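Local coordinates for protein putative oxidoreductase with NAD(P)-binding Rossmann-fold domain (Clostridium difficile, PDB 3UUW) that is probably an NAD(P)-dependent oxidoreductase of the GFO/IDH/MocA family, its substrate unknown, with a nucleotide-binding Rossmann fold and a C-terminal sheet domain, at residues T78-E81 with I82-L86; A100-V103 with S104-E107; L109-L112 with S113-K116; Y132-I135 with K136-T140. All blocks are in the same frame, centred on the assembly; numbering follows the deposited sequence.

Contact 1: residues T78-E81 with I82-L86; sequences THYE and IIKIL
Lys84 lays the end of its side chain over one face of the Tyr80 ring, with CE 4.0 Å above the ring plane and offset toward the rim. Both side chains leave the helix with CG anti to the backbone N (chi1 176° in Tyr80, -173° in Lys84), and a bend at chi3 of the lysine brings the ammonium to the phenol. There Lys84 NZ makes a weak hydrogen bond to Tyr80 OH at 3.3 Å, while the stronger partner of the phenol is Glu108. Glu81, bent at chi2, runs alongside the lysine and forms a long salt bridge, Glu81 OE1 to Lys84 NZ 3.5 Å. Ile82 lies beside Thr78, one turn earlier, pointing the same way, its CD1 3.7 Å from Thr78 OG1, a hydroxyl held by Ser74 and Ser75. The backbone bond from Ile83 N to His79 O, at 2.8 Å, belongs to the first turn of helix 79-88, the crossover helix of a Rossmann beta-alpha-beta unit, and Ile82 and Ile83 both pack on Leu72 of the preceding strand. A weak hydrogen bond and a long salt bridge share the one ammonium of Lys84, and so probably hold it only loosely.

Contact 2: residues A100-V103 with S104-E107; sequences ASTV and SQGE
Thr102 and Gln105 cross at about a right angle, the threonine hydroxyl lying against the glutamine stem, with OG1 3.3 Å from Gln105 CG. Thr102 is the N-cap of helix 103-116. Its OG1 sits between the backbone N and the carbonyl carbon (chi1 73°), from where it faces the helix and accepts from Gln105 N at 3.0 Å in a nearly straight bond (166°). The Gln105 chain then extends back past the cap toward Ser101, and its OE1 comes to 3.6 Å from Ser101 CB. Ala100 directs its methyl at the helix and meets the glutamine stem, CB to Gln105 CB 3.7 Å. On another side of the turn Val103 and Glu107 meet at a slant: the CG1 branch of the valine, anti to the backbone N, touches the carboxylate carbon CD of Glu107 at 4.0 Å. The regular helix bonds start here, with Gly106 N to Thr102 O at 3.1 Å and Glu107 N to Val103 O at 2.8 Å. Glu107 OE2 forms a salt bridge with Arg298, Glu301 accepts from Val103 N, and Gln297 donates to Ala100 O. The stretch thus leads from strand 92-95 into its helix between two neighbours, helix 295-305, on which Val103 packs, and helix 79-88, whose Tyr80 lies on Gln105.

Contact 3: residues L109-L112 with S113-K116; sequences LIEL and STKK
Ser113 turns its hydroxyl back onto the preceding helical turn, where OG donates to Ile110 O at 2.7 Å. The torsion that allows this places OG between the backbone N and the carbonyl carbon (chi1 78°), and the hydroxyl approaches well off the C=O direction, at a C=O...OG angle of 122°. Ile110 O thus accepts two bonds, the other coming from Thr114 N at 3.0 Å; the buried serine hydroxyl is satisfied within its own helix. Ser113 N bonds Leu109 O in the ordinary way, and its side chain also lies on Leu120 of the next strand. Thr114, with its hydroxyl in a similar rotamer, uses OG1 to accept from a water that also donates to Glu111 OE1, at 2.7 Å from OG1 and 2.8 Å from OE1. The Glu111 chain bends at chi2 to reach this bridge, on the outer surface of the helix. Helix 103-116 is the crossover between parallel strands 92-95 and 120-122 of the Rossmann sheet, and Leu109 and Leu112, on the flank that meets helix 79-88, pack on its Tyr80, Ile83, Leu87 and Asn88. Lys115 contributes mainly its backbone, N to Glu111 O 3.0 Å, while its extended side chain leads away. Lys116 N bonds Leu112 O at 3.1 Å, and its CG lies 3.3 Å from the same carbonyl oxygen before the chain bends twice and carries the ammonium away.

Contact 4: residues Y132-I135 with K136-T140; sequences YKEI and KNNAT
Glu134 and Asn138 meet one turn apart, where the asparagine amide nitrogen ND2 rests on the glutamate stem, 3.5 Å from CG, rather than bonding its carboxylate. The two flat groups are strongly twisted against each other, their planes 76° apart. The carboxylate is engaged by Lys255, whose NZ forms a salt bridge with Glu134 OE1. The backbone N of Asn138 donates to Glu134 O at 3.0 Å and shares a weak second bond with Ile135 O at 3.3 Å, both well bent. Ile135 O also accepts a weak bond from Gln236 NE2, and Asn138 O accepts from Lys234. Helix 130-138 lies on the large mixed sheet of the C-terminal domain, and Ile135 is buried on Val227, Ile229, Val238 and Leu244 of three of its strands. A turn earlier, Tyr132 O accepts from Lys136 N at 3.0 Å and Lys133 O from Asn137 N at 2.9 Å. Asn137 folds its side chain back over that second carbonyl, CG 3.1 Å from Lys133 O, but the angle at ND2 is too poor for a hydrogen bond. Tyr132 OH pairs with Glu225, and Lys133 NZ donates to a bound glycerol, probably from the crystallisation liquor. Lys136 extends with CG anti to the backbone N (chi1 -178°) and its ammonium makes a cation-pi contact with Trp177 of helix 160-179.

Contacts 1, 2 and 3 form one packed group in the Rossmann domain, and contact 4 stands apart in the C-terminal domain. Contacts 2 and 3 are the start and the end of the same helix, centres 13 Å apart, and contact 1 lies on the neighbouring crossover helix, 11 Å from contact 2 and 12 Å from contact 3. Tyr80 CD1 meets Gln105 CB at 3.6 Å, and Ala100 CB reaches Leu109 CD1 at 4.1 Å, joining contacts 2 and 3. Contact 4 comes no nearer than about 20 Å to any of them, atom to atom. Ile82 of contact 1 lies near, without touching, a possible Rossmann-type glycine-rich motif at Gly13, Gly15 and Ala18.

Contact 1: residues T78-E81 with I82-L86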
ATOM      1  N   THR A  78     -23.573  32.914  14.083  1.00 25.94           N
ATOM      2  CA  THR A  78     -23.893  34.177  13.423  1.00 26.21           C
ATOM      3  C   THR A  78     -24.638  33.971  12.104  1.00 24.14           C
ATOM      4  O   THR A  78     -25.113  34.927  11.502  1.00 23.41           O
ATOM      5  CB  THR A  78     -22.608  35.001  13.128  1.00 26.11           C
ATOM      6  OG1 THR A  78     -21.788  34.307  12.181  1.00 30.26           O
ATOM      7  CG2 THR A  78     -21.820  35.244  14.397  1.00 30.98           C
ATOM      8  N   HIS A  79     -24.738  32.734  11.640  1.00 22.48           N
ATOM      9  CA  HIS A  79     -25.384  32.506  10.331  1.00 21.94           C
ATOM     10  C   HIS A  79     -26.797  33.064  10.235  1.00 21.98           C
ATOM     11  O   HIS A  79     -27.132  33.740   9.262  1.00 21.95           O
ATOM     12  CB  HIS A  79     -25.456  31.015  10.023  1.00 21.12           C
ATOM     13  CG  HIS A  79     -24.142  30.386   9.689  1.00 20.97           C
ATOM     14  ND1 HIS A  79     -24.047  29.073   9.281  1.00 21.02           N
ATOM     15  CD2 HIS A  79     -22.878  30.875   9.675  1.00 19.89           C
ATOM     16  CE1 HIS A  79     -22.778  28.770   9.065  1.00 21.80           C
ATOM     17  NE2 HIS A  79     -22.048  29.846   9.294  1.00 21.47           N
ATOM     18  N   TYR A  80     -27.640  32.740  11.199  1.00 22.20           N
ATOM     19  CA  TYR A  80     -29.061  33.103  11.152  1.00 22.61           C
ATOM     20  C   TYR A  80     -29.282  34.598  10.955  1.00 22.78           C
ATOM     21  O   TYR A  80     -29.969  35.002  10.030  1.00 21.75           O
ATOM     22  CB  TYR A  80     -29.790  32.565  12.383  1.00 24.19           C
ATOM     23  CG  TYR A  80     -31.253  32.952  12.518  1.00 25.79           C
ATOM     24  CD1 TYR A  80     -32.206  32.527  11.587  1.00 24.11           C
ATOM     25  CD2 TYR A  80     -31.689  33.714  13.591  1.00 29.96           C
ATOM     26  CE1 TYR A  80     -33.532  32.860  11.718  1.00 22.53           C
ATOM     27  CE2 TYR A  80     -33.006  34.061  13.729  1.00 29.34           C
ATOM     28  CZ  TYR A  80     -33.930  33.633  12.798  1.00 28.07           C
ATOM     29  OH  TYR A  80     -35.232  33.986  12.963  1.00 29.23           O
ATOM     30  N   GLU A  81     -28.668  35.425  11.796  1.00 21.93           N
ATOM     31  CA  GLU A  81     -28.840  36.861  11.665  1.00 24.02           C
ATOM     32  C   GLU A  81     -28.196  37.431  10.407  1.00 21.77           C
ATOM     33  O   GLU A  81     -28.765  38.317   9.784  1.00 22.37           O
ATOM     34  CB  GLU A  81     -28.340  37.618  12.901  1.00 24.92           C
ATOM     35  CG  GLU A  81     -29.172  37.345  14.157  1.00 29.79           C
ATOM     36  CD  GLU A  81     -30.664  37.719  14.031  1.00 37.57           C
ATOM     37  OE1 GLU A  81     -31.042  38.474  13.101  1.00 41.54           O
ATOM     38  OE2 GLU A  81     -31.465  37.268  14.893  1.00 39.79           O
ATOM     39  N   ILE A  82     -27.017  36.947  10.037  1.00 21.55           N
ATOM     40  CA  ILE A  82     -26.368  37.467   8.844  1.00 20.45           C
ATOM     41  C   ILE A  82     -27.148  37.092   7.585  1.00 20.34           C
ATOM     42  O   ILE A  82     -27.374  37.933   6.730  1.00 19.69           O
ATOM     43  CB  ILE A  82     -24.892  37.021   8.710  1.00 20.38           C
ATOM     44  CG1 ILE A  82     -24.042  37.585   9.855  1.00 23.83           C
ATOM     45  CG2 ILE A  82     -24.338  37.455   7.352  1.00 21.96           C
ATOM     46  CD1 ILE A  82     -22.592  37.067   9.862  1.00 24.54           C
ATOM     47  N   ILE A  83     -27.570  35.835   7.469  1.00 19.74           N
ATOM     48  CA  ILE A  83     -28.264  35.402   6.256  1.00 17.82           C
ATOM     49  C   ILE A  83     -29.606  36.124   6.078  1.00 19.75           C
ATOM     50  O   ILE A  83     -29.994  36.412   4.960  1.00 19.43           O
ATOM     51  CB  ILE A  83     -28.435  33.873   6.209  1.00 18.48           C
ATOM     52  CG1 ILE A  83     -27.059  33.199   6.205  1.00 17.46           C
ATOM     53  CG2 ILE A  83     -29.242  33.456   4.949  1.00 18.06           C
ATOM     54  CD1 ILE A  83     -27.088  31.647   6.340  1.00 17.78           C
ATOM     55  N   LYS A  84     -30.297  36.413   7.176  0.60 20.30           N
ATOM     56  CA  LYS A  84     -31.550  37.134   7.099  0.60 21.45           C
ATOM     57  C   LYS A  84     -31.296  38.513   6.464  0.60 21.31           C
ATOM     58  O   LYS A  84     -32.007  38.913   5.556  0.60 20.82           O
ATOM     59  CB  LYS A  84     -32.192  37.215   8.488  0.60 22.47           C
ATOM     60  CG  LYS A  84     -33.580  37.792   8.548  0.60 25.85           C
ATOM     61  CD  LYS A  84     -34.323  37.298   9.818  0.60 26.53           C
ATOM     62  CE  LYS A  84     -33.424  37.283  11.079  0.60 30.89           C
ATOM     63  NZ  LYS A  84     -34.180  37.088  12.364  0.60 32.94           N
ATOM     64  N   ILE A  85     -30.251  39.209   6.914  1.00 21.68           N
ATOM     65  CA  ILE A  85     -29.866  40.508   6.328  1.00 21.32           C
ATOM     66  C   ILE A  85     -29.552  40.397   4.822  1.00 20.78           C
ATOM     67  O   ILE A  85     -30.045  41.184   4.004  1.00 22.24           O
ATOM     68  CB  ILE A  85     -28.641  41.085   7.054  1.00 22.32           C
ATOM     69  CG1 ILE A  85     -29.019  41.502   8.482  1.00 25.55           C
ATOM     70  CG2 ILE A  85     -28.038  42.260   6.271  1.00 21.31           C
ATOM     71  CD1 ILE A  85     -27.825  41.812   9.364  1.00 30.57           C
ATOM     72  N   LEU A  86     -28.758  39.392   4.462  1.00 20.02           N
ATOM     73  CA  LEU A  86     -28.309  39.217   3.084  1.00 18.61           C
ATOM     74  C   LEU A  86     -29.444  38.912   2.118  1.00 18.41           C
ATOM     75  O   LEU A  86     -29.552  39.521   1.068  1.00 18.15           O
ATOM     76  CB  LEU A  86     -27.250  38.102   3.017  1.00 17.71           C
ATOM     77  CG  LEU A  86     -25.928  38.394   3.741  1.00 19.14           C
ATOM     78  CD1 LEU A  86     -24.949  37.185   3.662  1.00 20.71           C
ATOM     79  CD2 LEU A  86     -25.286  39.650   3.155  1.00 20.01           C
TER

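Contact 2: residues A100-V103 with S104-E107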
ATOM      1  N   ALA A 100     -27.902  26.950   9.871  1.00 18.92           N
ATOM      2  CA  ALA A 100     -28.057  27.773  11.057  1.00 20.24           C
ATOM      3  C   ALA A 100     -27.901  26.933  12.333  1.00 20.94           C
ATOM      4  O   ALA A 100     -27.787  25.709  12.275  1.00 19.20           O
ATOM      5  CB  ALA A 100     -29.409  28.499  11.013  1.00 18.50           C
ATOM      6  N   SER A 101     -27.872  27.584  13.493  1.00 21.39           N
ATOM      7  CA  SER A 101     -27.703  26.854  14.743  1.00 22.64           C
ATOM      8  C   SER A 101     -28.762  25.764  14.963  1.00 21.80           C
ATOM      9  O   SER A 101     -28.487  24.714  15.578  1.00 22.16           O
ATOM     10  CB  SER A 101     -27.712  27.842  15.910  1.00 24.39           C
ATOM     11  OG  SER A 101     -26.649  28.772  15.770  1.00 28.52           O
ATOM     12  N   THR A 102     -29.985  26.026  14.521  1.00 20.37           N
ATOM     13  CA  THR A 102     -31.071  25.060  14.634  1.00 19.86           C
ATOM     14  C   THR A 102     -31.715  24.814  13.270  1.00 18.60           C
ATOM     15  O   THR A 102     -31.641  25.641  12.391  1.00 17.71           O
ATOM     16  CB  THR A 102     -32.191  25.536  15.608  1.00 21.10           C
ATOM     17  OG1 THR A 102     -32.963  26.586  15.008  1.00 22.21           O
ATOM     18  CG2 THR A 102     -31.618  26.008  16.956  1.00 23.79           C
ATOM     19  N   VAL A 103     -32.326  23.650  13.104  1.00 18.31           N
ATOM     20  CA  VAL A 103     -33.040  23.342  11.860  1.00 17.48           C
ATOM     21  C   VAL A 103     -34.212  24.321  11.649  1.00 18.25           C
ATOM     22  O   VAL A 103     -34.461  24.767  10.541  1.00 18.17           O
ATOM     23  CB  VAL A 103     -33.541  21.906  11.861  1.00 17.45           C
ATOM     24  CG1 VAL A 103     -34.489  21.669  10.686  1.00 17.28           C
ATOM     25  CG2 VAL A 103     -32.349  20.934  11.810  1.00 18.16           C
ATOM     26  N   SER A 104     -34.904  24.657  12.738  1.00 20.76           N
ATOM     27  CA  SER A 104     -36.037  25.579  12.664  1.00 21.21           C
ATOM     28  C   SER A 104     -35.603  26.913  12.046  1.00 20.10           C
ATOM     29  O   SER A 104     -36.260  27.434  11.144  1.00 19.63           O
ATOM     30  CB  SER A 104     -36.621  25.784  14.059  1.00 23.93           C
ATOM     31  OG  SER A 104     -37.872  26.395  13.974  1.00 27.10           O
ATOM     32  N   GLN A 105     -34.476  27.452  12.518  1.00 19.59           N
ATOM     33  CA  GLN A 105     -33.919  28.670  11.922  1.00 19.15           C
ATOM     34  C   GLN A 105     -33.608  28.450  10.448  1.00 19.03           C
ATOM     35  O   GLN A 105     -33.906  29.302   9.608  1.00 16.96           O
ATOM     36  CB  GLN A 105     -32.650  29.087  12.654  1.00 19.81           C
ATOM     37  CG  GLN A 105     -32.922  29.701  14.009  1.00 22.71           C
ATOM     38  CD  GLN A 105     -31.669  29.898  14.804  1.00 24.27           C
ATOM     39  OE1 GLN A 105     -30.583  29.497  14.392  1.00 25.78           O
ATOM     40  NE2 GLN A 105     -31.814  30.498  15.967  1.00 30.54           N
ATOM     41  N   GLY A 106     -32.984  27.317  10.125  1.00 17.98           N
ATOM     42  CA  GLY A 106     -32.723  26.979   8.740  1.00 16.47           C
ATOM     43  C   GLY A 106     -33.976  26.967   7.856  1.00 15.78           C
ATOM     44  O   GLY A 106     -33.972  27.498   6.742  1.00 15.25           O
ATOM     45  N   GLU A 107     -35.063  26.380   8.364  1.00 15.96           N
ATOM     46  CA  GLU A 107     -36.319  26.330   7.611  1.00 16.69           C
ATOM     47  C   GLU A 107     -36.854  27.732   7.302  1.00 16.87           C
ATOM     48  O   GLU A 107     -37.385  27.972   6.217  1.00 16.78           O
ATOM     49  CB  GLU A 107     -37.353  25.514   8.376  1.00 16.67           C
ATOM     50  CG  GLU A 107     -37.034  24.010   8.405  1.00 18.85           C
ATOM     51  CD  GLU A 107     -37.945  23.202   9.342  1.00 24.79           C
ATOM     52  OE1 GLU A 107     -38.345  23.723  10.387  1.00 27.15           O
ATOM     53  OE2 GLU A 107     -38.235  22.028   9.045  1.00 25.13           O
TER

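Contact 3: residues L109-L112 with S113-K116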
ATOM      1  N   LEU A 109     -35.002  30.512   7.000  1.00 16.27           N
ATOM      2  CA  LEU A 109     -34.105  31.094   6.000  1.00 15.33           C
ATOM      3  C   LEU A 109     -34.400  30.546   4.601  1.00 15.09           C
ATOM      4  O   LEU A 109     -34.383  31.286   3.638  1.00 15.34           O
ATOM      5  CB  LEU A 109     -32.652  30.880   6.359  1.00 14.83           C
ATOM      6  CG  LEU A 109     -32.151  31.508   7.671  1.00 16.19           C
ATOM      7  CD1 LEU A 109     -30.739  31.000   7.989  1.00 17.60           C
ATOM      8  CD2 LEU A 109     -32.225  33.055   7.592  1.00 19.45           C
ATOM      9  N   ILE A 110     -34.672  29.249   4.511  1.00 14.43           N
ATOM     10  CA  ILE A 110     -34.996  28.623   3.228  1.00 15.88           C
ATOM     11  C   ILE A 110     -36.231  29.279   2.630  1.00 17.13           C
ATOM     12  O   ILE A 110     -36.270  29.616   1.421  1.00 17.52           O
ATOM     13  CB  ILE A 110     -35.155  27.076   3.357  1.00 15.04           C
ATOM     14  CG1 ILE A 110     -33.772  26.434   3.593  1.00 16.00           C
ATOM     15  CG2 ILE A 110     -35.842  26.477   2.085  1.00 16.80           C
ATOM     16  CD1 ILE A 110     -33.850  25.019   4.265  1.00 14.96           C
ATOM     17  N   GLU A 111     -37.262  29.479   3.449  1.00 17.57           N
ATOM     18  CA  GLU A 111     -38.474  30.092   2.924  1.00 18.39           C
ATOM     19  C   GLU A 111     -38.222  31.527   2.491  1.00 18.08           C
ATOM     20  O   GLU A 111     -38.721  31.948   1.439  1.00 17.36           O
ATOM     21  CB  GLU A 111     -39.626  30.001   3.916  1.00 19.92           C
ATOM     22  CG  GLU A 111     -40.080  28.567   4.149  1.00 23.48           C
ATOM     23  CD  GLU A 111     -40.373  27.814   2.850  1.00 27.08           C
ATOM     24  OE1 GLU A 111     -41.072  28.381   1.984  1.00 29.01           O
ATOM     25  OE2 GLU A 111     -39.901  26.655   2.709  1.00 27.13           O
ATOM     26  N   LEU A 112     -37.444  32.263   3.264  1.00 16.42           N
ATOM     27  CA  LEU A 112     -37.085  33.638   2.876  1.00 17.95           C
ATOM     28  C   LEU A 112     -36.364  33.637   1.520  1.00 17.43           C
ATOM     29  O   LEU A 112     -36.710  34.422   0.621  1.00 18.16           O
ATOM     30  CB  LEU A 112     -36.238  34.313   3.958  1.00 18.64           C
ATOM     31  CG  LEU A 112     -35.815  35.757   3.693  1.00 22.68           C
ATOM     32  CD1 LEU A 112     -37.019  36.650   3.422  1.00 26.65           C
ATOM     33  CD2 LEU A 112     -34.987  36.298   4.877  1.00 26.55           C
ATOM     34  N   SER A 113     -35.438  32.707   1.325  1.00 16.20           N
ATOM     35  CA  SER A 113     -34.697  32.631   0.062  1.00 16.22           C
ATOM     36  C   SER A 113     -35.639  32.337  -1.118  1.00 17.76           C
ATOM     37  O   SER A 113     -35.558  32.960  -2.168  1.00 18.01           O
ATOM     38  CB  SER A 113     -33.565  31.594   0.158  1.00 16.55           C
ATOM     39  OG  SER A 113     -34.041  30.246   0.033  1.00 17.63           O
ATOM     40  N   THR A 114     -36.582  31.424  -0.934  1.00 18.10           N
ATOM     41  CA  THR A 114     -37.481  31.081  -2.030  1.00 21.04           C
ATOM     42  C   THR A 114     -38.450  32.255  -2.352  1.00 22.13           C
ATOM     43  O   THR A 114     -38.734  32.526  -3.524  1.00 23.81           O
ATOM     44  CB  THR A 114     -38.206  29.750  -1.752  1.00 21.75           C
ATOM     45  OG1 THR A 114     -38.983  29.863  -0.576  1.00 28.84           O
ATOM     46  CG2 THR A 114     -37.238  28.627  -1.607  1.00 24.11           C
ATOM     47  N   LYS A 115     -38.905  32.974  -1.326  1.00 21.21           N
ATOM     48  CA  LYS A 115     -39.736  34.151  -1.533  1.00 23.53           C
ATOM     49  C   LYS A 115     -38.999  35.189  -2.388  1.00 23.74           C
ATOM     50  O   LYS A 115     -39.604  35.817  -3.275  1.00 24.85           O
ATOM     51  CB  LYS A 115     -40.086  34.778  -0.184  1.00 24.18           C
ATOM     52  CG  LYS A 115     -40.843  36.093  -0.261  1.00 30.65           C
ATOM     53  CD  LYS A 115     -40.776  36.795   1.089  1.00 35.96           C
ATOM     54  CE  LYS A 115     -41.377  38.184   1.045  1.00 42.09           C
ATOM     55  NZ  LYS A 115     -41.123  38.902   2.329  1.00 45.03           N
ATOM     56  N   LYS A 116     -37.690  35.341  -2.143  1.00 22.58           N
ATOM     57  CA  LYS A 116     -36.875  36.342  -2.839  1.00 24.31           C
ATOM     58  C   LYS A 116     -36.309  35.835  -4.172  1.00 25.26           C
ATOM     59  O   LYS A 116     -35.635  36.578  -4.886  1.00 27.58           O
ATOM     60  CB  LYS A 116     -35.728  36.810  -1.919  1.00 24.52           C
ATOM     61  CG  LYS A 116     -36.162  37.485  -0.611  1.00 28.99           C
ATOM     62  CD  LYS A 116     -36.759  38.847  -0.819  1.00 33.37           C
ATOM     63  CE  LYS A 116     -35.714  39.881  -1.219  1.00 35.84           C
ATOM     64  NZ  LYS A 116     -36.368  41.177  -1.546  1.00 39.28           N
TER
HETATM   65  O   HOH W   1     -41.216  30.840   0.619  1.00 30.06           O

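Contact 4: residues Y132-I135 with K136-T140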
ATOM      1  N   TYR A 132     -15.477  10.787  -4.779  1.00 13.24           N
ATOM      2  CA  TYR A 132     -16.739  10.324  -4.201  1.00 13.77           C
ATOM      3  C   TYR A 132     -17.814  10.235  -5.285  1.00 13.99           C
ATOM      4  O   TYR A 132     -18.618   9.294  -5.305  1.00 15.25           O
ATOM      5  CB  TYR A 132     -17.237  11.242  -3.101  1.00 13.55           C
ATOM      6  CG  TYR A 132     -16.528  11.148  -1.743  1.00 13.83           C
ATOM      7  CD1 TYR A 132     -15.507  10.247  -1.502  1.00 15.85           C
ATOM      8  CD2 TYR A 132     -16.972  11.915  -0.669  1.00 13.65           C
ATOM      9  CE1 TYR A 132     -14.915  10.140  -0.244  1.00 16.34           C
ATOM     10  CE2 TYR A 132     -16.377  11.821   0.582  1.00 15.42           C
ATOM     11  CZ  TYR A 132     -15.351  10.929   0.792  1.00 16.52           C
ATOM     12  OH  TYR A 132     -14.784  10.832   2.043  1.00 18.23           O
ATOM     13  N   LYS A 133     -17.853  11.232  -6.162  1.00 14.30           N
ATOM     14  CA  LYS A 133     -18.790  11.186  -7.270  1.00 14.95           C
ATOM     15  C   LYS A 133     -18.516   9.967  -8.159  1.00 15.51           C
ATOM     16  O   LYS A 133     -19.462   9.327  -8.665  1.00 18.24           O
ATOM     17  CB  LYS A 133     -18.777  12.479  -8.083  1.00 16.67           C
ATOM     18  CG  LYS A 133     -19.418  13.638  -7.340  1.00 16.38           C
ATOM     19  CD  LYS A 133     -19.449  14.974  -8.118  1.00 20.27           C
ATOM     20  CE  LYS A 133     -20.014  14.859  -9.531  1.00 27.87           C
ATOM     21  NZ  LYS A 133     -21.449  14.464  -9.525  1.00 35.04           N
ATOM     22  N   GLU A 134     -17.248   9.689  -8.413  1.00 15.94           N
ATOM     23  CA  GLU A 134     -16.892   8.552  -9.262  1.00 17.02           C
ATOM     24  C   GLU A 134     -17.390   7.240  -8.677  1.00 16.81           C
ATOM     25  O   GLU A 134     -18.038   6.464  -9.379  1.00 16.86           O
ATOM     26  CB  GLU A 134     -15.402   8.500  -9.519  1.00 18.47           C
ATOM     27  CG  GLU A 134     -15.011   7.418 -10.505  1.00 22.03           C
ATOM     28  CD  GLU A 134     -13.608   7.578 -11.055  1.00 31.43           C
ATOM     29  OE1 GLU A 134     -12.887   8.505 -10.634  1.00 32.87           O
ATOM     30  OE2 GLU A 134     -13.231   6.754 -11.917  1.00 40.25           O
ATOM     31  N   ILE A 135     -17.147   6.991  -7.395  1.00 16.09           N
ATOM     32  CA  ILE A 135     -17.554   5.707  -6.830  1.00 16.04           C
ATOM     33  C   ILE A 135     -19.062   5.627  -6.736  1.00 17.47           C
ATOM     34  O   ILE A 135     -19.625   4.570  -6.955  1.00 17.98           O
ATOM     35  CB  ILE A 135     -16.841   5.343  -5.476  1.00 16.11           C
ATOM     36  CG1 ILE A 135     -17.171   6.328  -4.353  1.00 16.59           C
ATOM     37  CG2 ILE A 135     -15.323   5.263  -5.695  1.00 15.31           C
ATOM     38  CD1 ILE A 135     -16.696   5.838  -2.936  1.00 17.45           C
ATOM     39  N   LYS A 136     -19.727   6.761  -6.488  1.00 15.91           N
ATOM     40  CA  LYS A 136     -21.181   6.772  -6.435  1.00 17.18           C
ATOM     41  C   LYS A 136     -21.742   6.424  -7.807  1.00 18.10           C
ATOM     42  O   LYS A 136     -22.671   5.623  -7.928  1.00 19.03           O
ATOM     43  CB  LYS A 136     -21.698   8.143  -6.027  1.00 16.74           C
ATOM     44  CG  LYS A 136     -23.218   8.254  -5.902  1.00 19.30           C
ATOM     45  CD  LYS A 136     -23.607   9.697  -5.551  1.00 21.66           C
ATOM     46  CE  LYS A 136     -25.101   9.886  -5.380  1.00 23.06           C
ATOM     47  NZ  LYS A 136     -25.788   9.859  -6.705  1.00 28.85           N
ATOM     48  N   ASN A 137     -21.172   7.031  -8.832  1.00 17.68           N
ATOM     49  CA  ASN A 137     -21.654   6.825 -10.212  1.00 19.85           C
ATOM     50  C   ASN A 137     -21.417   5.389 -10.706  1.00 21.03           C
ATOM     51  O   ASN A 137     -22.207   4.863 -11.503  1.00 23.35           O
ATOM     52  CB  ASN A 137     -20.966   7.801 -11.168  1.00 20.25           C
ATOM     53  CG  ASN A 137     -21.447   9.232 -11.023  1.00 27.04           C
ATOM     54  OD1 ASN A 137     -22.525   9.500 -10.487  1.00 33.05           O
ATOM     55  ND2 ASN A 137     -20.656  10.172 -11.560  1.00 34.19           N
ATOM     56  N   ASN A 138     -20.365   4.740 -10.205  1.00 20.65           N
ATOM     57  CA  ASN A 138     -19.974   3.407 -10.686  1.00 22.59           C
ATOM     58  C   ASN A 138     -20.470   2.233  -9.837  1.00 23.16           C
ATOM     59  O   ASN A 138     -20.244   1.067 -10.192  1.00 25.16           O
ATOM     60  CB  ASN A 138     -18.452   3.340 -10.848  1.00 22.21           C
ATOM     61  CG  ASN A 138     -17.952   4.209 -11.957  1.00 24.28           C
ATOM     62  OD1 ASN A 138     -18.678   4.489 -12.916  1.00 30.24           O
ATOM     63  ND2 ASN A 138     -16.700   4.629 -11.868  1.00 24.48           N
ATOM     64  N   ALA A 139     -21.167   2.538  -8.748  1.00 22.77           N
ATOM     65  CA  ALA A 139     -21.668   1.513  -7.829  1.00 23.79           C
ATOM     66  C   ALA A 139     -23.052   1.093  -8.254  1.00 26.14           C
ATOM     67  O   ALA A 139     -23.929   1.941  -8.471  1.00 27.97           O
ATOM     68  CB  ALA A 139     -21.708   2.049  -6.415  1.00 22.28           C
ATOM     69  N   THR A 140     -23.242  -0.210  -8.404  1.00 25.39           N
ATOM     70  CA  THR A 140     -24.559  -0.756  -8.715  1.00 25.54           C
ATOM     71  C   THR A 140     -24.776  -1.991  -7.843  1.00 24.18           C
ATOM     72  O   THR A 140     -23.836  -2.721  -7.543  1.00 24.14           O
ATOM     73  CB  THR A 140     -24.700  -1.113 -10.194  1.00 28.45           C
ATOM     74  OG1 THR A 140     -23.751  -2.125 -10.526  1.00 32.07           O
ATOM     75  CG2 THR A 140     -24.459   0.119 -11.077  1.00 29.10           C
TER